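Local coordinates for protein ABC-type phosphate transport system, periplasmic component (Lactobacillus brevis, PDB 4ECF) that probably binds phosphate outside the cytoplasmic membrane as the solute-binding component of a PstSACB-type ABC importer, at residues D154-T166 and S171-Q183. Residues are numbered along the deposited sequence; the frame is centred on the assembly and turned at random.
Sequences DSSGMVRSIVATT and SYVAFSYVNKTVQ. With ACT (acetate ion), chain C; EDO (1,2-ethanediol), chain K.
With CG anti to the backbone N (chi1 174°) and the chain bent at chi3 (61°), Arg160 swings its guanidinium off helix 156-165 to meet Tyr177, whose own CG lies anti to its carbonyl carbon and turns the ring back over Ser156. This PstS-family periplasmic-binding-protein fold is a worked example of how one aromatic ring and one arginine can fasten a helix to the loop after its neighbouring strand, here 169-174 of a mixed sheet. The ring of Tyr177, in the 3-10 turn that follows the strand, joins that turn to the helix start: Ser156 CB sits over one face, 3.5 Å from the ring centroid, a CH-pi contact, while an acetate, probably from the crystallisation liquor, covers the opposite face. Ser156 OG is hydrogen-bonded to Thr12 OG1 and Tyr177 OH to Thr12 O, tying helix start and turn to a neighbouring loop; a bound phosphate lies about 5 Å from the Ser156 side chain. Arg160 NH1 donates to Tyr177 O at 2.9 Å, near the guanidinium plane, and also to the acetate O. Tyr177 CD2 lies over one guanidinium face and Asn179 ND2 over the rim of the other, amide and guanidinium planes only 5° apart. An alanine in place of Arg160 would take away both NH1 bonds, and Tyr177 O would probably lose its link to the helix. Deeper in, Val159 CG1 presses tightly on Ser171 CB at 3.3 Å, while Ser171 OG bonds to Ile125 O. Farther along, Val182 CG1 meets Val163 CG1 and Ala164 CB, and one water donates to both Ala164 O and Thr181 O, at 3.0 and 2.8 Å from its oxygen.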
ATOM      1  N   ASP A 154      -9.436  -7.122  -6.784  1.00 25.90           N
ATOM      2  CA  ASP A 154      -9.817  -6.877  -5.397  1.00 30.37           C
ATOM      3  C   ASP A 154      -8.627  -6.818  -4.465  1.00 27.10           C
ATOM      4  O   ASP A 154      -8.818  -6.520  -3.297  1.00 27.87           O
ATOM      5  CB  ASP A 154     -10.805  -7.947  -4.881  1.00 35.78           C
ATOM      6  CG  ASP A 154     -12.213  -7.805  -5.458  1.00 56.06           C
ATOM      7  OD1 ASP A 154     -12.555  -6.745  -6.043  1.00 59.07           O
ATOM      8  OD2 ASP A 154     -12.990  -8.778  -5.307  1.00 68.51           O
ATOM      9  N   SER A 155      -7.408  -7.086  -4.946  1.00 20.23           N
ATOM     10  CA  SER A 155      -6.242  -7.061  -4.044  1.00 21.08           C
ATOM     11  C   SER A 155      -4.965  -6.728  -4.793  1.00 19.62           C
ATOM     12  O   SER A 155      -4.885  -6.898  -6.003  1.00 19.72           O
ATOM     13  CB  SER A 155      -6.032  -8.446  -3.376  1.00 21.26           C
ATOM     14  OG  SER A 155      -5.695  -9.431  -4.330  1.00 22.85           O
ATOM     15  N   SER A 156      -3.928  -6.407  -4.015  1.00 18.12           N
ATOM     16  CA  SER A 156      -2.579  -6.234  -4.539  1.00 17.69           C
ATOM     17  C   SER A 156      -2.095  -7.478  -5.295  1.00 19.64           C
ATOM     18  O   SER A 156      -1.536  -7.388  -6.373  1.00 20.79           O
ATOM     19  CB  SER A 156      -1.609  -5.953  -3.371  1.00 16.96           C
ATOM     20  OG  SER A 156      -1.919  -4.767  -2.669  1.00 18.95           O
ATOM     21  N   GLY A 157      -2.294  -8.665  -4.711  1.00 20.49           N
ATOM     22  CA  GLY A 157      -1.842  -9.902  -5.324  1.00 21.71           C
ATOM     23  C   GLY A 157      -2.511 -10.211  -6.651  1.00 20.52           C
ATOM     24  O   GLY A 157      -1.834 -10.647  -7.575  1.00 23.39           O
HETATM   25  N   MSE A 158      -3.807  -9.930  -6.754  1.00 20.36           N
HETATM   26  CA  MSE A 158      -4.532 -10.145  -8.015  0.60 21.01           C
HETATM   27  C   MSE A 158      -4.130  -9.125  -9.099  1.00 20.99           C
HETATM   28  O   MSE A 158      -4.038  -9.489 -10.260  1.00 22.23           O
HETATM   29  CB  MSE A 158      -6.031 -10.182  -7.774  0.60 22.82           C
HETATM   30  CG  MSE A 158      -6.437 -11.386  -6.940  0.60 27.37           C
HETATM   31 SE   MSE A 158      -8.343 -11.414  -6.542  0.45 33.36          SE
HETATM   32  CE  MSE A 158      -8.536 -10.089  -5.169  0.60 23.12           C
ATOM     33  N   VAL A 159      -3.888  -7.864  -8.725  1.00 20.02           N
ATOM     34  CA  VAL A 159      -3.367  -6.864  -9.658  1.00 21.06           C
ATOM     35  C   VAL A 159      -2.025  -7.386 -10.216  1.00 20.98           C
ATOM     36  O   VAL A 159      -1.805  -7.426 -11.424  1.00 20.39           O
ATOM     37  CB  VAL A 159      -3.203  -5.475  -8.980  1.00 25.83           C
ATOM     38  CG1 VAL A 159      -2.135  -4.676  -9.718  1.00 30.47           C
ATOM     39  CG2 VAL A 159      -4.550  -4.708  -8.939  1.00 23.43           C
ATOM     40  N   ARG A 160      -1.111  -7.825  -9.333  1.00 20.15           N
ATOM     41  CA  ARG A 160       0.171  -8.341  -9.812  1.00 20.49           C
ATOM     42  C   ARG A 160       0.006  -9.531 -10.812  1.00 24.37           C
ATOM     43  O   ARG A 160       0.633  -9.547 -11.866  1.00 23.67           O
ATOM     44  CB  ARG A 160       1.069  -8.712  -8.637  1.00 24.77           C
ATOM     45  CG  ARG A 160       2.353  -9.396  -9.084  1.00 28.65           C
ATOM     46  CD  ARG A 160       3.159  -9.818  -7.883  1.00 29.85           C
ATOM     47  NE  ARG A 160       2.473 -10.771  -7.007  1.00 28.77           N
ATOM     48  CZ  ARG A 160       2.859 -11.079  -5.775  1.00 33.11           C
ATOM     49  NH1 ARG A 160       3.922 -10.515  -5.223  1.00 31.11           N
ATOM     50  NH2 ARG A 160       2.169 -11.976  -5.069  1.00 33.54           N
ATOM     51  N   SER A 161      -0.810 -10.531 -10.487  1.00 23.18           N
ATOM     52  CA  SER A 161      -0.940 -11.695 -11.374  1.00 25.84           C
ATOM     53  C   SER A 161      -1.571 -11.377 -12.718  1.00 24.69           C
ATOM     54  O   SER A 161      -1.147 -11.923 -13.755  1.00 28.32           O
ATOM     55  CB  SER A 161      -1.701 -12.849 -10.702  1.00 31.98           C
ATOM     56  OG  SER A 161      -2.906 -12.396 -10.144  1.00 35.39           O
ATOM     57  N   ILE A 162      -2.558 -10.478 -12.732  1.00 25.01           N
ATOM     58  CA  ILE A 162      -3.220 -10.094 -13.965  0.50 23.11           C
ATOM     59  C   ILE A 162      -2.261  -9.261 -14.827  1.00 20.71           C
ATOM     60  O   ILE A 162      -2.197  -9.430 -16.055  1.00 22.97           O
ATOM     61  CB  ILE A 162      -4.528  -9.314 -13.688  0.50 23.35           C
ATOM     62  CG1 ILE A 162      -5.586 -10.249 -13.086  0.50 22.25           C
ATOM     63  CG2 ILE A 162      -5.043  -8.651 -14.965  0.50 24.47           C
ATOM     64  CD1 ILE A 162      -6.144 -11.261 -14.058  0.50 23.39           C
ATOM     65  N   VAL A 163      -1.497  -8.370 -14.201  1.00 20.86           N
ATOM     66  CA  VAL A 163      -0.513  -7.586 -14.973  1.00 19.27           C
ATOM     67  C   VAL A 163       0.513  -8.509 -15.615  1.00 21.41           C
ATOM     68  O   VAL A 163       0.857  -8.345 -16.781  1.00 22.32           O
ATOM     69  CB  VAL A 163       0.155  -6.461 -14.113  1.00 18.61           C
ATOM     70  CG1 VAL A 163       1.418  -5.880 -14.788  1.00 20.12           C
ATOM     71  CG2 VAL A 163      -0.870  -5.365 -13.841  1.00 20.08           C
ATOM     72  N   ALA A 164       0.971  -9.511 -14.854  1.00 23.08           N
ATOM     73  CA  ALA A 164       1.983 -10.441 -15.340  1.00 25.85           C
ATOM     74  C   ALA A 164       1.579 -11.161 -16.610  1.00 29.38           C
ATOM     75  O   ALA A 164       2.402 -11.330 -17.513  1.00 29.40           O
ATOM     76  CB  ALA A 164       2.356 -11.449 -14.245  1.00 27.07           C
ATOM     77  N   THR A 165       0.310 -11.566 -16.695  1.00 24.41           N
ATOM     78  CA  THR A 165      -0.168 -12.390 -17.795  1.00 27.79           C
ATOM     79  C   THR A 165      -0.940 -11.667 -18.866  1.00 30.90           C
ATOM     80  O   THR A 165      -1.331 -12.295 -19.850  1.00 31.08           O
ATOM     81  CB  THR A 165      -1.064 -13.507 -17.214  1.00 30.54           C
ATOM     82  OG1 THR A 165      -2.233 -12.936 -16.598  1.00 31.20           O
ATOM     83  CG2 THR A 165      -0.281 -14.312 -16.190  1.00 34.07           C
ATOM     84  N   THR A 166      -1.155 -10.356 -18.715  1.00 26.08           N
ATOM     85  CA  THR A 166      -2.001  -9.619 -19.649  1.00 22.65           C
ATOM     86  C   THR A 166      -1.194  -8.679 -20.536  1.00 23.66           C
ATOM     87  O   THR A 166      -0.655  -7.657 -20.045  1.00 21.92           O
ATOM     88  CB  THR A 166      -3.070  -8.797 -18.928  1.00 23.56           C
ATOM     89  OG1 THR A 166      -3.863  -9.655 -18.102  1.00 23.73           O
ATOM     90  CG2 THR A 166      -3.969  -8.053 -19.931  1.00 23.78           C
ATOM     91  N   SER A 171      -0.719  -1.329 -13.975  1.00 15.65           N
ATOM     92  CA  SER A 171      -1.424  -1.121 -12.703  1.00 16.95           C
ATOM     93  C   SER A 171      -0.445  -0.514 -11.703  1.00 17.23           C
ATOM     94  O   SER A 171       0.577   0.076 -12.079  1.00 17.36           O
ATOM     95  CB  SER A 171      -2.042  -2.401 -12.161  1.00 18.83           C
ATOM     96  OG  SER A 171      -3.014  -2.105 -11.163  1.00 19.10           O
ATOM     97  N   TYR A 172      -0.821  -0.615 -10.453  1.00 17.90           N
ATOM     98  CA  TYR A 172      -0.010  -0.067  -9.358  1.00 19.67           C
ATOM     99  C   TYR A 172      -0.067  -1.027  -8.191  1.00 19.30           C
ATOM    100  O   TYR A 172      -1.116  -1.612  -7.924  1.00 18.82           O
ATOM    101  CB  TYR A 172      -0.526   1.329  -8.999  1.00 19.53           C
ATOM    102  CG  TYR A 172      -2.003   1.446  -9.006  1.00 18.50           C
ATOM    103  CD1 TYR A 172      -2.753   1.068  -7.918  1.00 19.79           C
ATOM    104  CD2 TYR A 172      -2.702   1.829 -10.167  1.00 17.71           C
ATOM    105  CE1 TYR A 172      -4.135   1.144  -7.923  1.00 20.86           C
ATOM    106  CE2 TYR A 172      -4.075   1.917 -10.188  1.00 20.89           C
ATOM    107  CZ  TYR A 172      -4.809   1.563  -9.052  1.00 21.89           C
ATOM    108  OH  TYR A 172      -6.191   1.642  -9.073  1.00 22.04           O
ATOM    109  N   VAL A 173       1.042  -1.129  -7.434  1.00 17.93           N
ATOM    110  CA  VAL A 173       1.134  -2.041  -6.330  1.00 19.21           C
ATOM    111  C   VAL A 173       2.201  -1.591  -5.353  1.00 19.96           C
ATOM    112  O   VAL A 173       3.159  -0.889  -5.713  1.00 17.50           O
ATOM    113  CB  VAL A 173       1.418  -3.496  -6.800  1.00 21.76           C
ATOM    114  CG1 VAL A 173       2.895  -3.706  -7.181  1.00 18.49           C
ATOM    115  CG2 VAL A 173       0.834  -4.496  -5.824  1.00 25.00           C
ATOM    116  N   ALA A 174       1.974  -1.953  -4.108  1.00 19.50           N
ATOM    117  CA  ALA A 174       2.973  -1.711  -3.039  1.00 19.97           C
ATOM    118  C   ALA A 174       4.324  -2.367  -3.394  1.00 20.04           C
ATOM    119  O   ALA A 174       4.368  -3.441  -3.959  1.00 19.73           O
ATOM    120  CB  ALA A 174       2.432  -2.251  -1.706  1.00 20.32           C
ATOM    121  N   PHE A 175       5.445  -1.732  -2.995  1.00 21.48           N
ATOM    122  CA  PHE A 175       6.789  -2.215  -3.305  1.00 21.80           C
ATOM    123  C   PHE A 175       7.077  -3.726  -3.023  1.00 25.45           C
ATOM    124  O   PHE A 175       7.671  -4.425  -3.870  1.00 30.93           O
ATOM    125  CB  PHE A 175       7.837  -1.389  -2.519  1.00 23.07           C
ATOM    126  CG  PHE A 175       8.169  -0.018  -3.086  1.00 20.19           C
ATOM    127  CD1 PHE A 175       7.429   0.607  -4.081  1.00 17.55           C
ATOM    128  CD2 PHE A 175       9.207   0.703  -2.520  1.00 18.82           C
ATOM    129  CE1 PHE A 175       7.773   1.875  -4.532  1.00 18.71           C
ATOM    130  CE2 PHE A 175       9.557   1.969  -2.991  1.00 18.90           C
ATOM    131  CZ  PHE A 175       8.826   2.551  -3.968  1.00 19.31           C
ATOM    132  N   SER A 176       6.584  -4.234  -1.922  1.00 30.41           N
ATOM    133  CA  SER A 176       6.856  -5.663  -1.597  1.00 40.10           C
ATOM    134  C   SER A 176       6.339  -6.656  -2.643  1.00 37.47           C
ATOM    135  O   SER A 176       6.906  -7.765  -2.836  1.00 29.57           O
ATOM    136  CB  SER A 176       6.232  -6.057  -0.280  1.00 43.89           C
ATOM    137  OG  SER A 176       4.932  -6.565  -0.489  1.00 45.30           O
ATOM    138  N   TYR A 177       5.247  -6.277  -3.309  1.00 24.45           N
ATOM    139  CA  TYR A 177       4.659  -7.185  -4.250  1.00 23.50           C
ATOM    140  C   TYR A 177       5.444  -7.263  -5.544  1.00 23.78           C
ATOM    141  O   TYR A 177       5.207  -8.145  -6.349  1.00 25.55           O
ATOM    142  CB  TYR A 177       3.201  -6.794  -4.555  1.00 21.59           C
ATOM    143  CG  TYR A 177       2.197  -7.169  -3.465  1.00 19.22           C
ATOM    144  CD1 TYR A 177       2.027  -6.383  -2.315  1.00 18.91           C
ATOM    145  CD2 TYR A 177       1.451  -8.348  -3.563  1.00 21.11           C
ATOM    146  CE1 TYR A 177       1.158  -6.753  -1.312  1.00 18.56           C
ATOM    147  CE2 TYR A 177       0.560  -8.715  -2.567  1.00 19.44           C
ATOM    148  CZ  TYR A 177       0.418  -7.936  -1.423  1.00 17.85           C
ATOM    149  OH  TYR A 177      -0.525  -8.328  -0.492  1.00 20.66           O
ATOM    150  N   VAL A 178       6.356  -6.320  -5.788  1.00 25.94           N
ATOM    151  CA  VAL A 178       7.097  -6.366  -7.033  1.00 28.37           C
ATOM    152  C   VAL A 178       8.000  -7.610  -7.051  1.00 27.13           C
ATOM    153  O   VAL A 178       8.702  -7.851  -6.073  1.00 28.14           O
ATOM    154  CB  VAL A 178       7.944  -5.075  -7.255  1.00 31.08           C
ATOM    155  CG1 VAL A 178       8.798  -5.227  -8.505  1.00 30.03           C
ATOM    156  CG2 VAL A 178       7.030  -3.839  -7.336  1.00 31.66           C
ATOM    157  N   ASN A 179       7.923  -8.378  -8.130  1.00 30.91           N
ATOM    158  CA  ASN A 179       8.773  -9.549  -8.369  1.00 37.55           C
ATOM    159  C   ASN A 179       9.065  -9.712  -9.864  1.00 38.32           C
ATOM    160  O   ASN A 179       8.650  -8.872 -10.677  1.00 32.69           O
ATOM    161  CB  ASN A 179       8.157 -10.831  -7.734  1.00 35.84           C
ATOM    162  CG  ASN A 179       6.890 -11.343  -8.446  1.00 38.96           C
ATOM    163  OD1 ASN A 179       6.631 -11.042  -9.600  1.00 35.90           O
ATOM    164  ND2 ASN A 179       6.116 -12.165  -7.738  1.00 37.42           N
ATOM    165  N   LYS A 180       9.753 -10.799 -10.220  1.00 37.21           N
ATOM    166  CA  LYS A 180      10.231 -11.049 -11.579  1.00 41.95           C
ATOM    167  C   LYS A 180       9.140 -11.219 -12.630  1.00 36.02           C
ATOM    168  O   LYS A 180       9.432 -11.169 -13.831  1.00 35.98           O
ATOM    169  CB  LYS A 180      11.114 -12.314 -11.611  1.00 50.67           C
ATOM    170  CG  LYS A 180      12.465 -12.172 -10.930  1.00 62.34           C
ATOM    171  CD  LYS A 180      13.326 -13.423 -11.115  1.00 67.31           C
ATOM    172  CE  LYS A 180      12.826 -14.604 -10.292  1.00 64.49           C
ATOM    173  NZ  LYS A 180      12.929 -14.356  -8.826  1.00 64.80           N
ATOM    174  N   THR A 181       7.891 -11.422 -12.207  1.00 31.48           N
ATOM    175  CA  THR A 181       6.798 -11.598 -13.167  1.00 33.19           C
ATOM    176  C   THR A 181       6.294 -10.270 -13.768  1.00 27.81           C
ATOM    177  O   THR A 181       5.587 -10.285 -14.767  1.00 32.54           O
ATOM    178  CB  THR A 181       5.599 -12.340 -12.541  1.00 32.57           C
ATOM    179  OG1 THR A 181       5.034 -11.532 -11.513  1.00 30.61           O
ATOM    180  CG2 THR A 181       6.033 -13.705 -11.938  1.00 34.70           C
ATOM    181  N   VAL A 182       6.656  -9.154 -13.138  1.00 28.74           N
ATOM    182  CA  VAL A 182       6.249  -7.816 -13.601  1.00 26.16           C
ATOM    183  C   VAL A 182       7.429  -6.831 -13.598  1.00 29.84           C
ATOM    184  O   VAL A 182       8.494  -7.133 -13.043  1.00 30.32           O
ATOM    185  CB  VAL A 182       5.088  -7.256 -12.745  1.00 26.82           C
ATOM    186  CG1 VAL A 182       3.856  -8.162 -12.850  1.00 25.31           C
ATOM    187  CG2 VAL A 182       5.511  -7.092 -11.287  1.00 25.21           C
ATOM    188  N   GLN A 183       7.224  -5.668 -14.219  1.00 24.54           N
ATOM    189  CA  GLN A 183       8.239  -4.634 -14.327  1.00 23.51           C
ATOM    190  C   GLN A 183       7.760  -3.375 -13.624  1.00 21.94           C
ATOM    191  O   GLN A 183       6.752  -2.805 -14.028  1.00 20.03           O
ATOM    192  CB  GLN A 183       8.559  -4.362 -15.808  1.00 25.30           C
ATOM    193  CG  GLN A 183       9.354  -3.081 -16.096  1.00 28.73           C
ATOM    194  CD  GLN A 183      10.826  -3.252 -15.798  1.00 30.77           C
ATOM    195  OE1 GLN A 183      11.500  -4.005 -16.489  1.00 39.69           O
ATOM    196  NE2 GLN A 183      11.343  -2.540 -14.776  1.00 33.41           N
TER
HETATM  197  C   ACT C 301       3.944 -10.592  -1.430  1.00 50.21           C
HETATM  198  O   ACT C 301       4.657 -10.748  -2.445  1.00 42.50           O
HETATM  199  OXT ACT C 301       4.148  -9.629  -0.666  1.00 49.86           O
HETATM  200  CH3 ACT C 301       2.837 -11.572  -1.150  1.00 49.74           C
HETATM  201  C1  EDO K 309       2.035 -11.686 -22.529  1.00 64.70           C
HETATM  202  O1  EDO K 309       2.721 -10.439 -22.713  1.00 56.41           O
HETATM  203  C2  EDO K 309       2.835 -12.609 -21.621  1.00 65.58           C
HETATM  204  O2  EDO K 309       3.153 -11.923 -20.408  1.00 64.28           O
HETATM  205  O   HOH W   1      -0.762  -2.466  -3.416  1.00 17.18           O
HETATM  206  O   HOH W   2      -2.899  -9.057  -1.866  1.00 20.06           O
HETATM  207  O   HOH W   3       4.870  -9.689 -17.455  1.00 29.72           O